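Local coordinates for HepC.19480.a.B1 (Helicobacter pylori, PDB 6MTZ), which is of unknown function but probably acts as a metal-dependent phosphoesterase of the DHH/DHHA1 family, at residues L66-D71 against Q99-H104; L72-N77 against H115-D120; V259-K264 against E350-A355; G266-S271 against D343-I348. All coordinates share one frame; numbering follows the deposited sequence.

Contact 1: L66-D71 against Q99-H104; sequences LILVSD and QLLDHH
Strands 66-70 and 99-102 run parallel, 12° apart, and are laced by four backbone hydrogen bonds, from Gln99 N to Ile67 O, Val69 N to Gln99 O, Leu101 N to Val69 O and Asp71 N to Leu101 O. On one face Val69 CG1 meets Leu100 CD1 at 3.7 Å; on the other, Leu68 CD1 lies 4.2 Å from Leu101 CD1. Past the strand ends, Asp71 OD1 approaches the edge of the His104 ring, 3.4 Å from CE1, and comes obliquely to His103 NE2 at 3.5 Å. Asp102 holds His104 twice: His104 ND1 donates to the syn lone pair of Asp102 OD1 (2.8 Å), the oxygen lying in the imidazole plane, while OD2 receives the backbone N from above the carboxylate, an Asx turn. Asp102-His103-His104 matches the family's DHH signature, and Asp18 and Asp20 crowd Asp71, consistent with a metal site as in relatives. Strands 10-15 and 117-119 flank the pair, and helix 125-136 covers the Gln99 and Leu101 side.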
loop_
_atom_site.group_PDB
_atom_site.type_symbol
_atom_site.label_atom_id
_atom_site.label_comp_id
_atom_site.label_asym_id
_atom_site.label_seq_id
_atom_site.Cartn_x
_atom_site.Cartn_y
_atom_site.Cartn_z
ATOM N N LEU A 66 6.179 -20.196 -0.782
ATOM C CA LEU A 66 6.845 -19.594 0.364
ATOM C C LEU A 66 6.046 -18.387 0.829
ATOM O O LEU A 66 5.909 -17.408 0.089
ATOM C CB LEU A 66 8.277 -19.170 0.027
ATOM C CG LEU A 66 8.907 -18.290 1.113
ATOM C CD1 LEU A 66 9.227 -19.119 2.364
ATOM C CD2 LEU A 66 10.150 -17.591 0.588
ATOM N N ILE A 67 5.522 -18.453 2.046
ATOM C CA ILE A 67 4.881 -17.308 2.676
ATOM C C ILE A 67 5.936 -16.581 3.495
ATOM O O ILE A 67 6.518 -17.150 4.427
ATOM C CB ILE A 67 3.701 -17.736 3.555
ATOM C CG1 ILE A 67 2.660 -18.473 2.723
ATOM C CG2 ILE A 67 3.080 -16.516 4.228
ATOM C CD1 ILE A 67 1.395 -18.821 3.515
ATOM N N LEU A 68 6.198 -15.330 3.138
ATOM C CA LEU A 68 7.241 -14.527 3.762
ATOM C C LEU A 68 6.585 -13.315 4.410
ATOM O O LEU A 68 5.866 -12.567 3.739
ATOM C CB LEU A 68 8.286 -14.094 2.728
ATOM C CG LEU A 68 9.464 -13.282 3.266
ATOM C CD1 LEU A 68 10.337 -14.151 4.183
ATOM C CD2 LEU A 68 10.296 -12.659 2.138
ATOM N N VAL A 69 6.820 -13.133 5.708
ATOM C CA VAL A 69 6.226 -12.052 6.486
ATOM C C VAL A 69 7.354 -11.302 7.181
ATOM O O VAL A 69 8.142 -11.905 7.914
ATOM C CB VAL A 69 5.204 -12.578 7.517
ATOM C CG1 VAL A 69 4.501 -11.422 8.234
ATOM C CG2 VAL A 69 4.179 -13.508 6.850
ATOM N N SER A 70 7.418 -9.991 6.968
ATOM C CA SER A 70 8.529 -9.183 7.449
ATOM C C SER A 70 8.008 -7.910 8.094
ATOM O O SER A 70 7.050 -7.307 7.600
ATOM C CB SER A 70 9.497 -8.810 6.309
ATOM O OG SER A 70 8.781 -8.233 5.228
ATOM N N ASP A 71 8.644 -7.521 9.208
ATOM C CA ASP A 71 8.444 -6.231 9.862
ATOM C C ASP A 71 7.063 -6.104 10.493
ATOM O O ASP A 71 6.548 -4.991 10.671
ATOM C CB ASP A 71 8.686 -5.072 8.885
ATOM C CG ASP A 71 8.991 -3.769 9.593
ATOM O OD1 ASP A 71 9.541 -3.820 10.729
ATOM O OD2 ASP A 71 8.665 -2.702 9.019
ATOM N N GLN A 99 8.096 -18.281 6.641
ATOM C CA GLN A 99 9.169 -17.648 7.398
ATOM C C GLN A 99 8.740 -16.238 7.773
ATOM O O GLN A 99 8.461 -15.415 6.892
ATOM C CB GLN A 99 10.468 -17.619 6.591
ATOM C CG GLN A 99 11.649 -17.044 7.344
ATOM C CD GLN A 99 11.986 -17.871 8.561
ATOM O OE1 GLN A 99 12.472 -18.996 8.438
ATOM N NE2 GLN A 99 11.718 -17.326 9.751
ATOM N N LEU A 100 8.684 -15.964 9.071
ATOM C CA LEU A 100 8.427 -14.621 9.576
ATOM C C LEU A 100 9.734 -14.048 10.105
ATOM O O LEU A 100 10.435 -14.711 10.877
ATOM C CB LEU A 100 7.350 -14.620 10.672
ATOM C CG LEU A 100 6.888 -13.220 11.141
ATOM C CD1 LEU A 100 5.391 -13.155 11.413
ATOM C CD2 LEU A 100 7.654 -12.717 12.372
ATOM N N LEU A 101 10.051 -12.824 9.682
ATOM C CA LEU A 101 11.259 -12.108 10.081
ATOM C C LEU A 101 10.852 -10.768 10.669
ATOM O O LEU A 101 10.181 -9.984 9.994
ATOM C CB LEU A 101 12.184 -11.880 8.883
ATOM C CG LEU A 101 12.550 -13.155 8.131
ATOM C CD1 LEU A 101 13.251 -12.821 6.829
ATOM C CD2 LEU A 101 13.404 -14.098 9.009
ATOM N N ASP A 102 11.270 -10.487 11.905
ATOM C CA ASP A 102 10.856 -9.241 12.545
ATOM C C ASP A 102 11.819 -8.892 13.673
ATOM O O ASP A 102 12.622 -9.719 14.117
ATOM C CB ASP A 102 9.415 -9.322 13.073
ATOM C CG ASP A 102 8.948 -8.004 13.685
ATOM O OD1 ASP A 102 9.193 -6.960 13.050
ATOM O OD2 ASP A 102 8.387 -8.001 14.804
ATOM N N HIS A 103 11.703 -7.646 14.153
ATOM C CA HIS A 103 12.599 -7.105 15.164
ATOM C C HIS A 103 11.880 -6.413 16.324
ATOM O O HIS A 103 12.535 -5.714 17.104
ATOM C CB HIS A 103 13.586 -6.132 14.505
ATOM C CG HIS A 103 12.977 -4.824 14.101
ATOM N ND1 HIS A 103 12.826 -3.769 14.976
ATOM C CD2 HIS A 103 12.499 -4.395 12.910
ATOM C CE1 HIS A 103 12.268 -2.752 14.343
ATOM N NE2 HIS A 103 12.064 -3.104 13.087
ATOM N N HIS A 104 10.566 -6.596 16.473
ATOM C CA HIS A 104 9.769 -5.887 17.475
ATOM C C HIS A 104 9.654 -6.729 18.744
ATOM O O HIS A 104 9.084 -7.825 18.716
ATOM C CB HIS A 104 8.372 -5.563 16.931
ATOM C CG HIS A 104 8.345 -4.475 15.900
ATOM N ND1 HIS A 104 8.523 -4.715 14.554
ATOM C CD2 HIS A 104 8.128 -3.142 16.017
ATOM C CE1 HIS A 104 8.435 -3.576 13.888
ATOM N NE2 HIS A 104 8.194 -2.607 14.751
#

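Contact 2: L72-N77 against H115-D120; sequences LNLNLN and HWYFLD
Leu74 CD1 meets the Trp116 indole at its edge, 4.1 Å from CH2, the two side chains crossing at about a right angle, while one face of the indole is covered near its rim by CB of the next residue, Tyr117. The phenol of Tyr117 is likewise met at its edge by Leu74, whose backbone N lies near the ring plane and whose CB is 4.1 Å from CE2. With CG anti to the backbone N (chi1 -168°), Tyr117 reaches across to the other segment, and its OH accepts from Leu74 N at 3.3 Å, a long bond bent to 147°. The same oxygen, Tyr117 OH, rests 3.2 Å from both Asn73 CA and Asn73 CB.

That loop, residues 72-75, leads out of strand 64-70 into helix 76-85, the start of a beta-alpha-beta crossover in the parallel sheet, and Asn75 closes it as the N-cap, its OD1 bonded to Glu78 N. Strand 117-119 is the outermost on its side, next to strand 95-102. Trp116 NE1 hydrogen-bonds Gln83 OE1 of helix 76-85, which satisfies the indole nitrogen and would help fix the ring's rotation. Leu100 of strand 95-102 touches both Leu74 and Tyr117, and Leu74 also packs on Val46 and Ile50 of helix 43-59.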
loop_
_atom_site.group_PDB
_atom_site.type_symbol
_atom_site.label_atom_id
_atom_site.label_comp_id
_atom_site.label_asym_id
_atom_site.label_seq_id
_atom_site.Cartn_x
_atom_site.Cartn_y
_atom_site.Cartn_z
ATOM N N LEU A 72 6.443 -7.226 10.810
ATOM C CA LEU A 72 5.149 -7.244 11.470
ATOM C C LEU A 72 5.217 -8.253 12.599
ATOM O O LEU A 72 5.873 -9.294 12.467
ATOM C CB LEU A 72 4.041 -7.624 10.492
ATOM C CG LEU A 72 3.794 -6.686 9.310
ATOM C CD1 LEU A 72 3.155 -7.463 8.176
ATOM C CD2 LEU A 72 2.899 -5.513 9.705
ATOM N N ASN A 73 4.567 -7.959 13.713
ATOM C CA ASN A 73 4.417 -8.981 14.734
ATOM C C ASN A 73 2.976 -9.450 14.736
ATOM O O ASN A 73 2.055 -8.663 14.500
ATOM C CB ASN A 73 4.859 -8.504 16.120
ATOM C CG ASN A 73 4.004 -7.419 16.679
ATOM O OD1 ASN A 73 3.729 -6.423 16.015
ATOM N ND2 ASN A 73 3.596 -7.585 17.937
ATOM N N LEU A 74 2.793 -10.749 14.933
ATOM C CA LEU A 74 1.478 -11.359 14.987
ATOM C C LEU A 74 1.130 -11.632 16.439
ATOM O O LEU A 74 2.010 -11.920 17.259
ATOM C CB LEU A 74 1.442 -12.659 14.172
ATOM C CG LEU A 74 1.982 -12.614 12.731
ATOM C CD1 LEU A 74 1.997 -14.009 12.101
ATOM C CD2 LEU A 74 1.164 -11.664 11.879
ATOM N N ASN A 75 -0.155 -11.517 16.768
ATOM C CA ASN A 75 -0.563 -12.022 18.066
ATOM C C ASN A 75 -0.682 -13.538 17.996
ATOM O O ASN A 75 -0.647 -14.138 16.916
ATOM C CB ASN A 75 -1.880 -11.394 18.519
ATOM C CG ASN A 75 -2.858 -11.217 17.387
ATOM O OD1 ASN A 75 -3.353 -12.191 16.816
ATOM N ND2 ASN A 75 -3.154 -9.964 17.059
ATOM N N LEU A 76 -0.809 -14.160 19.171
ATOM C CA LEU A 76 -0.818 -15.619 19.242
ATOM C C LEU A 76 -1.908 -16.203 18.361
ATOM O O LEU A 76 -1.711 -17.239 17.715
ATOM C CB LEU A 76 -1.008 -16.079 20.687
ATOM C CG LEU A 76 0.199 -16.045 21.627
ATOM C CD1 LEU A 76 -0.216 -16.461 23.031
ATOM C CD2 LEU A 76 1.318 -16.949 21.109
ATOM N N ASN A 77 -3.057 -15.540 18.308
ATOM C CA ASN A 77 -4.184 -16.087 17.571
ATOM C C ASN A 77 -3.917 -16.096 16.072
ATOM O O ASN A 77 -4.258 -17.067 15.387
ATOM C CB ASN A 77 -5.444 -15.288 17.891
ATOM C CG ASN A 77 -6.681 -15.917 17.319
ATOM O OD1 ASN A 77 -7.332 -16.734 17.972
ATOM N ND2 ASN A 77 -7.012 -15.553 16.084
ATOM N N HIS A 115 8.403 -22.157 15.449
ATOM C CA HIS A 115 9.745 -22.311 14.903
ATOM C C HIS A 115 9.966 -21.415 13.689
ATOM O O HIS A 115 11.102 -20.991 13.442
ATOM C CB HIS A 115 9.997 -23.778 14.556
ATOM C CG HIS A 115 10.020 -24.680 15.750
ATOM N ND1 HIS A 115 10.793 -24.423 16.863
ATOM C CD2 HIS A 115 9.368 -25.841 16.007
ATOM C CE1 HIS A 115 10.612 -25.380 17.755
ATOM N NE2 HIS A 115 9.753 -26.253 17.259
ATOM N N TRP A 116 8.897 -21.101 12.940
ATOM C CA TRP A 116 8.957 -20.259 11.752
ATOM C C TRP A 116 8.935 -18.774 12.079
ATOM O O TRP A 116 9.042 -17.959 11.157
ATOM C CB TRP A 116 7.785 -20.564 10.801
ATOM C CG TRP A 116 6.427 -20.595 11.481
ATOM C CD1 TRP A 116 5.786 -21.695 11.976
ATOM C CD2 TRP A 116 5.558 -19.480 11.734
ATOM N NE1 TRP A 116 4.577 -21.337 12.523
ATOM C CE2 TRP A 116 4.409 -19.985 12.383
ATOM C CE3 TRP A 116 5.636 -18.107 11.471
ATOM C CZ2 TRP A 116 3.356 -19.164 12.783
ATOM C CZ3 TRP A 116 4.586 -17.292 11.869
ATOM C CH2 TRP A 116 3.463 -17.822 12.509
ATOM N N TYR A 117 8.786 -18.402 13.350
ATOM C CA TYR A 117 8.668 -17.001 13.749
ATOM C C TYR A 117 10.011 -16.566 14.331
ATOM O O TYR A 117 10.399 -17.013 15.417
ATOM C CB TYR A 117 7.525 -16.844 14.748
ATOM C CG TYR A 117 7.056 -15.435 15.068
ATOM C CD1 TYR A 117 7.936 -14.470 15.545
ATOM C CD2 TYR A 117 5.710 -15.094 14.957
ATOM C CE1 TYR A 117 7.501 -13.199 15.875
ATOM C CE2 TYR A 117 5.265 -13.814 15.271
ATOM C CZ TYR A 117 6.166 -12.875 15.733
ATOM O OH TYR A 117 5.742 -11.610 16.065
ATOM N N PHE A 118 10.729 -15.716 13.598
ATOM C CA PHE A 118 12.094 -15.329 13.939
ATOM C C PHE A 118 12.150 -13.867 14.364
ATOM O O PHE A 118 11.778 -12.974 13.593
ATOM C CB PHE A 118 13.053 -15.564 12.763
ATOM C CG PHE A 118 14.450 -15.081 13.033
ATOM C CD1 PHE A 118 15.322 -15.839 13.798
ATOM C CD2 PHE A 118 14.879 -13.859 12.559
ATOM C CE1 PHE A 118 16.596 -15.391 14.066
ATOM C CE2 PHE A 118 16.148 -13.406 12.829
ATOM C CZ PHE A 118 17.006 -14.170 13.582
ATOM N N LEU A 119 12.679 -13.625 15.561
ATOM C CA LEU A 119 12.791 -12.286 16.133
ATOM C C LEU A 119 14.257 -11.965 16.419
ATOM O O LEU A 119 14.930 -12.708 17.136
ATOM C CB LEU A 119 11.949 -12.188 17.415
ATOM C CG LEU A 119 12.073 -10.913 18.244
ATOM C CD1 LEU A 119 11.824 -9.709 17.369
ATOM C CD2 LEU A 119 11.083 -10.931 19.404
ATOM N N ASP A 120 14.754 -10.867 15.849
ATOM C CA ASP A 120 16.051 -10.310 16.233
ATOM C C ASP A 120 15.879 -8.806 16.397
ATOM O O ASP A 120 15.706 -8.085 15.409
ATOM C CB ASP A 120 17.134 -10.637 15.199
ATOM C CG ASP A 120 18.499 -10.037 15.553
ATOM O OD1 ASP A 120 18.638 -9.402 16.625
ATOM O OD2 ASP A 120 19.446 -10.199 14.750
#

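Contact 3: V259-K264 against E350-A355; sequences VYYQDK and EIFNNA
The hairpin joining strands 258-261 and 264-270 turns through a type II' beta turn from Tyr261 to Lys264, and its first strand and turn take the end of the C-terminal helix 341-353. Phe352 is the centre of the packing. Its CG lies anti to the carbonyl carbon (chi1 -80°), which directs the ring toward Val259 and Tyr261. Tyr261 CB stands over one face of that ring, 4.0 Å from the centroid and 3° off the normal, a CH-pi contact, while Val259 CG2 comes to the ring edge at 4.0 Å from CE2. Phe352 CB is 3.4 Å from Tyr260 O. The rings of Tyr261 and Phe352 are set obliquely, their planes 58° apart. Farther along the chain, Ala355 CB touches Tyr261 CE1 at 3.4 Å, and the terminal carboxylate is held by Gln262: NE2 donates to Ala355 O at 2.9 Å in a nearly straight bond. Gln262 CG also covers one face of the Tyr261 ring. Leu314 of helix 311-318 and Ile293 of strand 291-295 border Phe352. A C-terminal helix laid against the outermost strand of a mixed sheet, with Phe352 and Tyr261 packed between helix and sheet, is a layered alpha/beta arrangement, consistent here with a DHHA1 domain.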
loop_
_atom_site.group_PDB
_atom_site.type_symbol
_atom_site.label_atom_id
_atom_site.label_comp_id
_atom_site.label_asym_id
_atom_site.label_seq_id
_atom_site.Cartn_x
_atom_site.Cartn_y
_atom_site.Cartn_z
ATOM N N VAL A 259 -22.042 3.096 -8.758
ATOM C CA VAL A 259 -23.176 3.059 -7.849
ATOM C C VAL A 259 -24.269 3.937 -8.444
ATOM O O VAL A 259 -24.008 4.823 -9.262
ATOM C CB VAL A 259 -22.791 3.519 -6.423
ATOM C CG1 VAL A 259 -22.024 2.410 -5.714
ATOM C CG2 VAL A 259 -21.940 4.794 -6.482
ATOM N N TYR A 260 -25.511 3.677 -8.034
ATOM C CA TYR A 260 -26.671 4.273 -8.694
ATOM C C TYR A 260 -27.608 4.875 -7.660
ATOM O O TYR A 260 -28.155 4.158 -6.816
ATOM C CB TYR A 260 -27.391 3.234 -9.556
ATOM C CG TYR A 260 -26.447 2.639 -10.583
ATOM C CD1 TYR A 260 -25.649 1.539 -10.268
ATOM C CD2 TYR A 260 -26.316 3.206 -11.853
ATOM C CE1 TYR A 260 -24.768 1.002 -11.193
ATOM C CE2 TYR A 260 -25.429 2.675 -12.786
ATOM C CZ TYR A 260 -24.663 1.571 -12.448
ATOM O OH TYR A 260 -23.789 1.029 -13.361
ATOM N N TYR A 261 -27.776 6.192 -7.727
ATOM C CA TYR A 261 -28.714 6.939 -6.895
ATOM C C TYR A 261 -29.835 7.450 -7.793
ATOM O O TYR A 261 -29.618 8.352 -8.614
ATOM C CB TYR A 261 -28.007 8.094 -6.187
ATOM C CG TYR A 261 -28.958 9.030 -5.466
ATOM C CD1 TYR A 261 -29.504 8.680 -4.236
ATOM C CD2 TYR A 261 -29.300 10.266 -6.014
ATOM C CE1 TYR A 261 -30.369 9.530 -3.573
ATOM C CE2 TYR A 261 -30.167 11.119 -5.363
ATOM C CZ TYR A 261 -30.703 10.742 -4.145
ATOM O OH TYR A 261 -31.551 11.586 -3.485
ATOM N N GLN A 262 -31.029 6.880 -7.635
ATOM C CA GLN A 262 -32.205 7.252 -8.427
ATOM C C GLN A 262 -31.852 7.075 -9.891
ATOM O O GLN A 262 -31.566 5.932 -10.307
ATOM C CB GLN A 262 -32.658 8.661 -8.037
ATOM C CG GLN A 262 -32.999 8.837 -6.582
ATOM C CD GLN A 262 -33.683 10.164 -6.314
ATOM O OE1 GLN A 262 -33.550 11.115 -7.091
ATOM N NE2 GLN A 262 -34.428 10.233 -5.217
ATOM N N ASP A 263 -31.840 8.127 -10.703
ATOM C CA ASP A 263 -31.483 8.045 -12.109
ATOM C C ASP A 263 -30.055 8.500 -12.395
ATOM O O ASP A 263 -29.670 8.557 -13.564
ATOM C CB ASP A 263 -32.466 8.870 -12.940
ATOM C CG ASP A 263 -32.436 10.339 -12.577
ATOM O OD1 ASP A 263 -32.655 11.186 -13.466
ATOM O OD2 ASP A 263 -32.173 10.649 -11.398
ATOM N N LYS A 264 -29.264 8.813 -11.374
ATOM C CA LYS A 264 -27.894 9.267 -11.571
ATOM C C LYS A 264 -26.894 8.141 -11.304
ATOM O O LYS A 264 -27.117 7.270 -10.456
ATOM C CB LYS A 264 -27.581 10.468 -10.668
ATOM C CG LYS A 264 -28.648 11.563 -10.692
ATOM C CD LYS A 264 -28.692 12.270 -12.032
ATOM C CE LYS A 264 -29.728 13.384 -12.045
ATOM N NZ LYS A 264 -29.614 14.195 -13.297
ATOM N N GLU A 350 -26.861 -0.526 -0.347
ATOM C CA GLU A 350 -28.023 -0.679 0.523
ATOM C C GLU A 350 -28.681 0.670 0.788
ATOM O O GLU A 350 -29.901 0.810 0.665
ATOM C CB GLU A 350 -27.623 -1.360 1.833
ATOM N N ILE A 351 -27.880 1.688 1.115
ATOM C CA ILE A 351 -28.431 3.026 1.339
ATOM C C ILE A 351 -29.097 3.555 0.068
ATOM O O ILE A 351 -30.221 4.069 0.103
ATOM C CB ILE A 351 -27.329 3.984 1.829
ATOM C CG1 ILE A 351 -26.798 3.534 3.191
ATOM C CG2 ILE A 351 -27.868 5.412 1.890
ATOM C CD1 ILE A 351 -25.606 4.322 3.683
ATOM N N PHE A 352 -28.404 3.450 -1.072
ATOM C CA PHE A 352 -28.947 3.988 -2.320
ATOM C C PHE A 352 -30.187 3.228 -2.780
ATOM O O PHE A 352 -31.041 3.795 -3.474
ATOM C CB PHE A 352 -27.874 3.965 -3.415
ATOM C CG PHE A 352 -26.890 5.106 -3.337
ATOM C CD1 PHE A 352 -27.083 6.154 -2.446
ATOM C CD2 PHE A 352 -25.786 5.146 -4.174
ATOM C CE1 PHE A 352 -26.192 7.216 -2.380
ATOM C CE2 PHE A 352 -24.874 6.212 -4.117
ATOM C CZ PHE A 352 -25.078 7.242 -3.218
ATOM N N ASN A 353 -30.324 1.961 -2.386
ATOM C CA ASN A 353 -31.393 1.137 -2.939
ATOM C C ASN A 353 -32.772 1.674 -2.572
ATOM O O ASN A 353 -33.695 1.638 -3.396
ATOM C CB ASN A 353 -31.243 -0.306 -2.469
ATOM C CG ASN A 353 -32.347 -1.195 -2.989
ATOM O OD1 ASN A 353 -33.355 -1.413 -2.318
ATOM N ND2 ASN A 353 -32.174 -1.701 -4.205
ATOM N N ASN A 354 -32.938 2.176 -1.346
ATOM C CA ASN A 354 -34.209 2.754 -0.919
ATOM C C ASN A 354 -34.339 4.230 -1.258
ATOM O O ASN A 354 -35.409 4.809 -1.036
ATOM C CB ASN A 354 -34.403 2.588 0.594
ATOM C CG ASN A 354 -34.631 1.160 0.987
ATOM O OD1 ASN A 354 -35.688 0.594 0.707
ATOM N ND2 ASN A 354 -33.639 0.556 1.637
ATOM N N ALA A 355 -33.289 4.845 -1.783
ATOM C CA ALA A 355 -33.257 6.291 -1.957
ATOM C C ALA A 355 -34.186 6.762 -3.071
ATOM O O ALA A 355 -34.235 7.954 -3.373
ATOM C CB ALA A 355 -31.833 6.748 -2.225
ATOM O OXT ALA A 355 -34.915 5.979 -3.683
#

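Contact 4: G266-S271 against D343-I348; sequences GFLSYS and DIKEQI
Ile344 CD1 sits squarely over one face of the Tyr270 ring, 3.6 Å from the centroid and 8° off the normal, a CH-pi contact. Ile344 CG2 adds to it at 3.8 Å from Tyr270 CD1. Leu268 CD2 fits between Lys345 CA and, a turn after Ile344, Ile348 CG1, each 3.7 Å away. Leu268 CG is anti to its backbone N (chi1 165°), carrying the methyls out from strand 266-270 to helix 343-348, whose axis is 9.6 Å off. Of the Lys345 side chain, the aliphatic CB and CG lie against Leu268 CD2, while the extended chain takes NZ to Asp256 O.

Around this shell, Ile293 and Val295 of the neighbouring strand bear on Leu268, and Tyr341 OH at the start of the helix bonds Leu268 O. The other side of the strand, at Ser269, is polar, its OG bonded to Asp294 and Tyr292. Phe187 packs edge-to-face with the Tyr270 ring. Between these two segments the adhesion is therefore apolar, resting on shape and dispersion, while Ser269 OG and Lys345 NZ find their partners elsewhere in the chain.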
loop_
_atom_site.group_PDB
_atom_site.type_symbol
_atom_site.label_atom_id
_atom_site.label_comp_id
_atom_site.label_asym_id
_atom_site.label_seq_id
_atom_site.Cartn_x
_atom_site.Cartn_y
_atom_site.Cartn_z
ATOM N N GLY A 266 -22.980 7.216 -10.150
ATOM C CA GLY A 266 -21.817 7.725 -9.460
ATOM C C GLY A 266 -20.709 6.702 -9.402
ATOM O O GLY A 266 -20.904 5.509 -9.653
ATOM N N PHE A 267 -19.517 7.183 -9.047
ATOM C CA PHE A 267 -18.323 6.364 -8.895
ATOM C C PHE A 267 -17.899 6.446 -7.438
ATOM O O PHE A 267 -17.721 7.549 -6.904
ATOM C CB PHE A 267 -17.205 6.852 -9.824
ATOM C CG PHE A 267 -15.941 6.019 -9.775
ATOM C CD1 PHE A 267 -15.098 6.052 -8.668
ATOM C CD2 PHE A 267 -15.563 5.249 -10.864
ATOM C CE1 PHE A 267 -13.942 5.309 -8.637
ATOM C CE2 PHE A 267 -14.395 4.504 -10.840
ATOM C CZ PHE A 267 -13.583 4.538 -9.723
ATOM N N LEU A 268 -17.720 5.287 -6.808
ATOM C CA LEU A 268 -17.436 5.190 -5.380
ATOM C C LEU A 268 -15.989 4.769 -5.162
ATOM O O LEU A 268 -15.574 3.693 -5.615
ATOM C CB LEU A 268 -18.384 4.196 -4.709
ATOM C CG LEU A 268 -17.915 3.773 -3.320
ATOM C CD1 LEU A 268 -18.117 4.899 -2.346
ATOM C CD2 LEU A 268 -18.668 2.537 -2.874
ATOM N N SER A 269 -15.231 5.606 -4.464
ATOM C CA SER A 269 -13.886 5.272 -4.021
ATOM C C SER A 269 -13.869 5.211 -2.495
ATOM O O SER A 269 -14.862 5.532 -1.834
ATOM C CB SER A 269 -12.872 6.287 -4.549
ATOM O OG SER A 269 -13.002 7.525 -3.878
ATOM N N TYR A 270 -12.716 4.831 -1.931
ATOM C CA TYR A 270 -12.599 4.595 -0.493
ATOM C C TYR A 270 -11.250 5.061 0.016
ATOM O O TYR A 270 -10.220 4.681 -0.546
ATOM C CB TYR A 270 -12.762 3.116 -0.166
ATOM C CG TYR A 270 -12.696 2.761 1.302
ATOM C CD1 TYR A 270 -13.723 3.122 2.166
ATOM C CD2 TYR A 270 -11.640 2.003 1.812
ATOM C CE1 TYR A 270 -13.701 2.776 3.500
ATOM C CE2 TYR A 270 -11.604 1.642 3.167
ATOM C CZ TYR A 270 -12.636 2.035 4.002
ATOM O OH TYR A 270 -12.625 1.688 5.340
ATOM N N SER A 271 -11.267 5.872 1.077
ATOM C CA SER A 271 -10.105 6.443 1.769
ATOM C C SER A 271 -9.358 7.502 0.962
ATOM O O SER A 271 -8.255 7.902 1.358
ATOM C CB SER A 271 -9.105 5.365 2.215
ATOM O OG SER A 271 -8.299 4.918 1.126
ATOM N N ASP A 343 -17.245 -5.131 0.299
ATOM C CA ASP A 343 -17.958 -4.906 1.557
ATOM C C ASP A 343 -18.362 -3.447 1.719
ATOM O O ASP A 343 -19.464 -3.141 2.190
ATOM C CB ASP A 343 -17.091 -5.329 2.738
ATOM C CG ASP A 343 -16.975 -6.828 2.869
ATOM O OD1 ASP A 343 -17.823 -7.550 2.302
ATOM O OD2 ASP A 343 -16.037 -7.280 3.554
ATOM N N ILE A 344 -17.471 -2.535 1.352
ATOM C CA ILE A 344 -17.769 -1.113 1.469
ATOM C C ILE A 344 -18.857 -0.720 0.483
ATOM O O ILE A 344 -19.804 0.002 0.829
ATOM C CB ILE A 344 -16.471 -0.302 1.270
ATOM C CG1 ILE A 344 -15.608 -0.400 2.536
ATOM C CG2 ILE A 344 -16.771 1.156 0.945
ATOM C CD1 ILE A 344 -14.185 -0.806 2.300
ATOM N N LYS A 345 -18.767 -1.234 -0.744
ATOM C CA LYS A 345 -19.714 -0.866 -1.790
ATOM C C LYS A 345 -21.123 -1.325 -1.453
ATOM O O LYS A 345 -22.089 -0.583 -1.659
ATOM C CB LYS A 345 -19.266 -1.463 -3.115
ATOM C CG LYS A 345 -20.129 -1.068 -4.298
ATOM C CD LYS A 345 -19.730 -1.879 -5.522
ATOM C CE LYS A 345 -20.521 -1.454 -6.745
ATOM N NZ LYS A 345 -20.188 -2.288 -7.929
ATOM N N GLU A 346 -21.256 -2.552 -0.934
ATOM C CA GLU A 346 -22.562 -3.065 -0.540
ATOM C C GLU A 346 -23.254 -2.124 0.441
ATOM O O GLU A 346 -24.476 -1.959 0.393
ATOM C CB GLU A 346 -22.416 -4.461 0.070
ATOM C CG GLU A 346 -21.937 -5.537 -0.893
ATOM C CD GLU A 346 -21.780 -6.897 -0.220
ATOM O OE1 GLU A 346 -22.265 -7.053 0.918
ATOM O OE2 GLU A 346 -21.179 -7.808 -0.829
ATOM N N GLN A 347 -22.487 -1.488 1.327
ATOM C CA GLN A 347 -23.094 -0.574 2.291
ATOM C C GLN A 347 -23.673 0.662 1.604
ATOM O O GLN A 347 -24.779 1.108 1.939
ATOM C CB GLN A 347 -22.067 -0.200 3.358
ATOM C CG GLN A 347 -21.808 -1.353 4.304
ATOM C CD GLN A 347 -20.690 -1.079 5.283
ATOM O OE1 GLN A 347 -20.922 -0.592 6.389
ATOM N NE2 GLN A 347 -19.468 -1.405 4.888
ATOM N N ILE A 348 -22.964 1.205 0.615
ATOM C CA ILE A 348 -23.514 2.297 -0.180
ATOM C C ILE A 348 -24.743 1.826 -0.959
ATOM O O ILE A 348 -25.799 2.473 -0.939
ATOM C CB ILE A 348 -22.432 2.863 -1.115
ATOM C CG1 ILE A 348 -21.223 3.331 -0.307
ATOM C CG2 ILE A 348 -22.994 3.965 -1.979
ATOM C CD1 ILE A 348 -21.579 4.207 0.839
#

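In the fold
From the N terminus, strand 64-70 runs into the loop and helix beyond it before strand 95-102 returns beside it, closing contact 1. Contact 2 opens straight after the first segment of contact 1 and closes at strand 117-119, so the two cross along the chain; their centres are 7 Å apart, and Leu100 bonds backbone to backbone with Trp116 and Phe118, in the same parallel sheet. Contacts 3 and 4 open only after contacts 1 and 2 have closed. Contact 4 opens and closes within the span of contact 3; both set helix 341-353 on adjacent strands of the mixed sheet. The two groups belong to separate sheets, with contacts 1 and 3 centred about 44 Å apart.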